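Local structure of scyllo-inosose 3-dehydrogenase (Thermotoga maritima, 3IP1) at residues Leu8-Asp13 and Thr89-Thr94; Val199-Val204 and Val230-His235. The protein catalyses the NAD(+)-dependent oxidation of scyllo-inosose to 3-dehydro-scyllo-inosose, as a zinc-containing alcohol dehydrogenase that probably serves myo-inositol degradation. All blocks are in the same frame, centred on the assembly; numbering follows the deposited sequence.

Interaction 1: Leu8-Asp13 and Thr89-Thr94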
loop_
_atom_site.group_PDB
_atom_site.type_symbol
_atom_site.label_atom_id
_atom_site.label_comp_id
_atom_site.label_asym_id
_atom_site.label_seq_id
_atom_site.Cartn_x
_atom_site.Cartn_y
_atom_site.Cartn_z
ATOM N N LEU A 8 -1.017 42.475 -9.428
ATOM C CA LEU A 8 -1.823 42.336 -10.641
ATOM C C LEU A 8 -3.212 42.933 -10.429
ATOM O O LEU A 8 -3.920 42.561 -9.506
ATOM C CB LEU A 8 -1.939 40.864 -11.083
ATOM C CG LEU A 8 -2.553 40.533 -12.465
ATOM C CD1 LEU A 8 -1.966 39.248 -13.050
ATOM C CD2 LEU A 8 -4.091 40.446 -12.457
ATOM N N HIS A 9 -3.593 43.851 -11.309
ATOM C CA HIS A 9 -4.940 44.403 -11.322
ATOM C C HIS A 9 -5.640 43.929 -12.582
ATOM O O HIS A 9 -5.011 43.785 -13.623
ATOM C CB HIS A 9 -4.881 45.941 -11.291
ATOM C CG HIS A 9 -4.342 46.485 -10.004
ATOM N ND1 HIS A 9 -5.156 46.986 -9.008
ATOM C CD2 HIS A 9 -3.074 46.563 -9.532
ATOM C CE1 HIS A 9 -4.413 47.352 -7.979
ATOM N NE2 HIS A 9 -3.146 47.104 -8.270
ATOM N N ALA A 10 -6.934 43.658 -12.483
ATOM C CA ALA A 10 -7.703 43.289 -13.656
ATOM C C ALA A 10 -9.129 43.775 -13.485
ATOM O O ALA A 10 -9.533 44.122 -12.378
ATOM C CB ALA A 10 -7.673 41.775 -13.874
ATOM N N LYS A 11 -9.878 43.783 -14.590
ATOM C CA LYS A 11 -11.307 44.124 -14.592
ATOM C C LYS A 11 -12.203 42.892 -14.358
ATOM O O LYS A 11 -12.016 41.852 -14.995
ATOM C CB LYS A 11 -11.655 44.803 -15.932
ATOM C CG LYS A 11 -13.093 45.307 -16.058
ATOM C CD LYS A 11 -13.400 45.731 -17.483
ATOM C CE LYS A 11 -14.840 46.286 -17.608
ATOM N NZ LYS A 11 -15.122 46.797 -18.985
ATOM N N TRP A 12 -13.170 43.010 -13.444
ATOM C CA TRP A 12 -14.206 41.997 -13.308
ATOM C C TRP A 12 -15.203 42.163 -14.466
ATOM O O TRP A 12 -16.097 43.015 -14.399
ATOM C CB TRP A 12 -14.935 42.123 -11.966
ATOM C CG TRP A 12 -15.999 41.060 -11.779
ATOM C CD1 TRP A 12 -17.272 41.067 -12.289
ATOM C CD2 TRP A 12 -15.888 39.854 -11.007
ATOM N NE1 TRP A 12 -17.949 39.930 -11.900
ATOM C CE2 TRP A 12 -17.123 39.172 -11.110
ATOM C CE3 TRP A 12 -14.861 39.284 -10.237
ATOM C CZ2 TRP A 12 -17.361 37.939 -10.472
ATOM C CZ3 TRP A 12 -15.090 38.064 -9.613
ATOM C CH2 TRP A 12 -16.342 37.407 -9.732
ATOM N N ASP A 13 -15.071 41.346 -15.510
ATOM C CA ASP A 13 -15.869 41.548 -16.725
ATOM C C ASP A 13 -16.168 40.216 -17.405
ATOM O O ASP A 13 -15.611 39.932 -18.460
ATOM C CB ASP A 13 -15.123 42.488 -17.684
ATOM C CG ASP A 13 -16.012 43.039 -18.797
ATOM O OD1 ASP A 13 -17.235 42.834 -18.746
ATOM O OD2 ASP A 13 -15.478 43.680 -19.729
ATOM N N THR A 89 -8.648 32.946 -8.436
ATOM C CA THR A 89 -8.017 34.252 -8.595
ATOM C C THR A 89 -8.834 35.334 -7.868
ATOM O O THR A 89 -10.044 35.454 -8.076
ATOM C CB THR A 89 -7.877 34.616 -10.090
ATOM O OG1 THR A 89 -9.016 34.114 -10.802
ATOM C CG2 THR A 89 -6.614 33.995 -10.689
ATOM N N GLY A 90 -8.162 36.104 -7.016
ATOM C CA GLY A 90 -8.791 37.188 -6.252
ATOM C C GLY A 90 -7.969 38.458 -6.436
ATOM O O GLY A 90 -6.978 38.642 -5.749
ATOM N N PHE A 91 -8.367 39.312 -7.385
ATOM C CA PHE A 91 -7.613 40.525 -7.751
ATOM C C PHE A 91 -8.206 41.809 -7.150
ATOM O O PHE A 91 -9.431 41.922 -7.023
ATOM C CB PHE A 91 -7.523 40.659 -9.282
ATOM C CG PHE A 91 -6.825 39.492 -9.972
ATOM C CD1 PHE A 91 -5.696 38.892 -9.413
ATOM C CD2 PHE A 91 -7.292 39.017 -11.202
ATOM C CE1 PHE A 91 -5.069 37.837 -10.038
ATOM C CE2 PHE A 91 -6.664 37.963 -11.850
ATOM C CZ PHE A 91 -5.537 37.375 -11.273
ATOM N N PRO A 92 -7.357 42.806 -6.825
ATOM C CA PRO A 92 -5.894 42.830 -7.030
ATOM C C PRO A 92 -5.169 41.953 -6.010
ATOM O O PRO A 92 -5.713 41.672 -4.945
ATOM C CB PRO A 92 -5.530 44.306 -6.828
ATOM C CG PRO A 92 -6.627 44.851 -5.945
ATOM C CD PRO A 92 -7.874 44.107 -6.349
ATOM N N VAL A 93 -3.964 41.512 -6.348
ATOM C CA VAL A 93 -3.191 40.636 -5.454
ATOM C C VAL A 93 -1.713 40.821 -5.747
ATOM O O VAL A 93 -1.333 41.111 -6.890
ATOM C CB VAL A 93 -3.605 39.135 -5.653
ATOM C CG1 VAL A 93 -2.964 38.526 -6.927
ATOM C CG2 VAL A 93 -3.281 38.301 -4.420
ATOM N N THR A 94 -0.884 40.669 -4.721
ATOM C CA THR A 94 0.560 40.546 -4.925
ATOM C C THR A 94 0.860 39.151 -5.413
ATOM O O THR A 94 0.475 38.155 -4.773
ATOM C CB THR A 94 1.355 40.847 -3.629
ATOM O OG1 THR A 94 1.093 42.198 -3.230
ATOM C CG2 THR A 94 2.875 40.664 -3.830
#
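Leu-8 sets one methyl squarely over the face of the Phe-91 ring: its CD2 stands 3.4 Å from the Phe-91 ring centroid and only 5° off the ring normal, a CH-pi contact made over the middle of the face. The branch gets there because CG of Leu-8 lies anti to the backbone N (chi1 -170°), which puts it beside the carbonyl carbon and lets CD2 lean along the strand to the Phe-91 ring. Ala-10, two residues on, adds its CB at 3.9 Å from Phe-91 CD2, meeting the same ring obliquely. A second CH-pi pair forms between the next residues along. Pro-92, preceded by a cis peptide bond, sets its CB over one face of the His-9 imidazole, displaced toward the rim and 3.4 Å from His-9 CE1. The polar end of that imidazole is engaged by Glu-45, which is hydrogen-bonded to NE2. One residue past the proline the backbones pair as antiparallel strands, Leu-8 N donating to Val-93 O at 2.9 Å while the return bond from Val-93 N to Leu-8 O is weak. Pro-92 has no N-H to give, but its CA approaches Leu-8 O at 3.2 Å in a CA-H...O contact. Met-74 of helix 69-75 packs on both Leu-8 and Phe-91. With the Phe-91 ring cut back to an alanine, the Leu-8 methyl and Ala-10 would probably lose their aromatic partner, leaving a gap beside Met-74. The chemistry is thus divided: one firm hydrogen bond fixes the pairing at Val-93, and CH-pi and other apolar contacts account for most of the remaining touch.

Interaction 2: Val199-Val204 and Val230-His235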
loop_
_atom_site.group_PDB
_atom_site.type_symbol
_atom_site.label_atom_id
_atom_site.label_comp_id
_atom_site.label_asym_id
_atom_site.label_seq_id
_atom_site.Cartn_x
_atom_site.Cartn_y
_atom_site.Cartn_z
ATOM N N VAL A 199 5.748 19.910 -6.134
ATOM C CA VAL A 199 4.683 19.549 -7.068
ATOM C C VAL A 199 5.063 18.251 -7.806
ATOM O O VAL A 199 4.261 17.316 -7.866
ATOM C CB VAL A 199 4.396 20.691 -8.090
ATOM C CG1 VAL A 199 3.518 20.190 -9.244
ATOM C CG2 VAL A 199 3.739 21.915 -7.392
ATOM N N ALA A 200 6.267 18.217 -8.380
ATOM C CA ALA A 200 6.803 17.028 -9.039
ATOM C C ALA A 200 6.886 15.857 -8.057
ATOM O O ALA A 200 6.495 14.732 -8.372
ATOM C CB ALA A 200 8.196 17.320 -9.611
ATOM N N TYR A 201 7.389 16.136 -6.862
ATOM C CA TYR A 201 7.546 15.091 -5.853
ATOM C C TYR A 201 6.198 14.464 -5.499
ATOM O O TYR A 201 6.084 13.249 -5.475
ATOM C CB TYR A 201 8.240 15.651 -4.608
ATOM C CG TYR A 201 8.734 14.617 -3.614
ATOM C CD1 TYR A 201 7.841 13.931 -2.784
ATOM C CD2 TYR A 201 10.110 14.361 -3.463
ATOM C CE1 TYR A 201 8.297 12.985 -1.843
ATOM C CE2 TYR A 201 10.576 13.444 -2.528
ATOM C CZ TYR A 201 9.659 12.750 -1.722
ATOM O OH TYR A 201 10.102 11.830 -0.795
ATOM N N ASN A 202 5.195 15.301 -5.235
ATOM C CA ASN A 202 3.837 14.829 -4.939
ATOM C C ASN A 202 3.301 13.985 -6.100
ATOM O O ASN A 202 2.664 12.954 -5.901
ATOM C CB ASN A 202 2.907 16.021 -4.683
ATOM C CG ASN A 202 1.485 15.600 -4.283
ATOM O OD1 ASN A 202 1.269 15.013 -3.222
ATOM N ND2 ASN A 202 0.503 15.940 -5.122
ATOM N N ALA A 203 3.593 14.419 -7.319
ATOM C CA ALA A 203 3.103 13.736 -8.486
ATOM C C ALA A 203 3.735 12.363 -8.663
ATOM O O ALA A 203 3.025 11.410 -8.944
ATOM C CB ALA A 203 3.295 14.604 -9.728
ATOM N N VAL A 204 5.047 12.242 -8.478
ATOM C CA VAL A 204 5.713 10.957 -8.769
ATOM C C VAL A 204 5.904 9.975 -7.592
ATOM O O VAL A 204 5.925 8.746 -7.806
ATOM C CB VAL A 204 7.059 11.117 -9.540
ATOM C CG1 VAL A 204 6.821 11.833 -10.863
ATOM C CG2 VAL A 204 8.111 11.848 -8.718
ATOM N N VAL A 230 12.817 14.510 -13.118
ATOM C CA VAL A 230 14.028 13.823 -13.588
ATOM C C VAL A 230 14.979 13.626 -12.433
ATOM O O VAL A 230 15.444 12.499 -12.183
ATOM C CB VAL A 230 14.758 14.596 -14.721
ATOM C CG1 VAL A 230 16.152 14.008 -14.974
ATOM C CG2 VAL A 230 13.944 14.530 -15.993
ATOM N N ALA A 231 15.256 14.728 -11.743
ATOM C CA ALA A 231 16.124 14.743 -10.574
ATOM C C ALA A 231 15.615 13.802 -9.485
ATOM O O ALA A 231 16.380 12.988 -8.957
ATOM C CB ALA A 231 16.252 16.178 -10.034
ATOM N N ILE A 232 14.329 13.915 -9.147
ATOM C CA ILE A 232 13.769 13.132 -8.045
ATOM C C ILE A 232 13.857 11.633 -8.327
ATOM O O ILE A 232 14.258 10.844 -7.459
ATOM C CB ILE A 232 12.298 13.507 -7.754
ATOM C CG1 ILE A 232 12.215 14.906 -7.099
ATOM C CG2 ILE A 232 11.669 12.463 -6.846
ATOM C CD1 ILE A 232 10.827 15.616 -7.346
ATOM N N LEU A 233 13.476 11.259 -9.544
ATOM C CA LEU A 233 13.380 9.864 -9.928
ATOM C C LEU A 233 14.744 9.222 -10.161
ATOM O O LEU A 233 14.902 8.033 -9.907
ATOM C CB LEU A 233 12.458 9.716 -11.135
ATOM C CG LEU A 233 10.991 9.953 -10.736
ATOM C CD1 LEU A 233 10.055 10.090 -11.971
ATOM C CD2 LEU A 233 10.512 8.835 -9.773
ATOM N N LYS A 234 15.735 10.005 -10.610
ATOM C CA LYS A 234 17.108 9.513 -10.604
ATOM C C LYS A 234 17.590 9.277 -9.169
ATOM O O LYS A 234 18.069 8.195 -8.863
ATOM C CB LYS A 234 18.077 10.421 -11.368
ATOM C CG LYS A 234 19.352 9.719 -11.822
ATOM C CD LYS A 234 19.058 8.476 -12.673
ATOM C CE LYS A 234 20.335 7.683 -13.008
ATOM N NZ LYS A 234 20.046 6.514 -13.904
ATOM N N HIS A 235 17.422 10.266 -8.290
ATOM C CA HIS A 235 17.745 10.093 -6.872
ATOM C C HIS A 235 16.984 8.927 -6.232
ATOM O O HIS A 235 17.488 8.320 -5.281
ATOM C CB HIS A 235 17.575 11.401 -6.072
ATOM C CG HIS A 235 18.780 12.294 -6.145
ATOM N ND1 HIS A 235 19.041 13.108 -7.233
ATOM C CD2 HIS A 235 19.822 12.463 -5.294
ATOM C CE1 HIS A 235 20.178 13.756 -7.038
ATOM N NE2 HIS A 235 20.676 13.374 -5.875
#
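Ile-232 has the largest share of the contact with helix 194-207, and it shows how a single branched residue can meet several partners at once, here Ala-200, Tyr-201 and Val-204. Its CB points toward the other helix and divides there. CG2, anti to the backbone N, heads for Val-204 and ends 4.1 Å from Val-204 CG2, with Tyr-201 CD2 at a similar distance. CG1 takes the other branch, anti to the carbonyl carbon (chi1 -71°), and extends the chain to CD1. That terminal methyl settles against the helix backbone itself: Ile-232 CD1 is 3.5 Å from Tyr-201 N, and the CB atoms of Ala-200 and Tyr-201 are its further neighbours. The tyrosine side chain crosses that of Ile-232 at about a right angle. Nearby, Val-204 and Leu-233 reach toward each other tip to tip, Val-204 CG1 lying 3.8 Å from Leu-233 CD1. The segment axes come within 9.8 Å and cross at -51°. No hydrogen bond joins the segments, and the side chains that meet are buried and touch one another through carbon atoms. The small side chain of Ala-200 probably leaves room for the isoleucine tip near the backbone. Ala-200 also packs on Ile-225, which by similarity contributes to NAD(+) binding, at the start of helix 224-235. On the sheet side, Leu-285 of strand 285-288 touches both Val-204 and Leu-233, joining the pair to the parallel Rossmann sheet. Helix 349-358 packs against the Tyr-201 side chain, whose OH is hydrogen-bonded to Pro-213 O of the second subunit; the helix pair therefore sits between the nucleotide-binding sheet, a further helix and the subunit boundary.

Overall arrangement
From the N terminus, strand 3-12 runs first, and interaction 1 closes a loop of 75 intervening residues when the chain returns at 89-94, just ahead of the metal ligands His-97 and Glu-98. The chain then passes through the rest of the GroES-like region with its four-cysteine metal site. Helix 194-207, which carries the ligand Glu-195 near its start, opens interaction 2; a shorter loop of 25 residues, containing strand 216-220, closes it on helix 224-235. The loops follow in series, neither nested nor crossed. Their centres lie about 33 Å apart, on opposite sides of the chain's centre: interaction 1 ties the N-terminal strand to the GroES-like region, and interaction 2 joins two helices beside the Rossmann sheet.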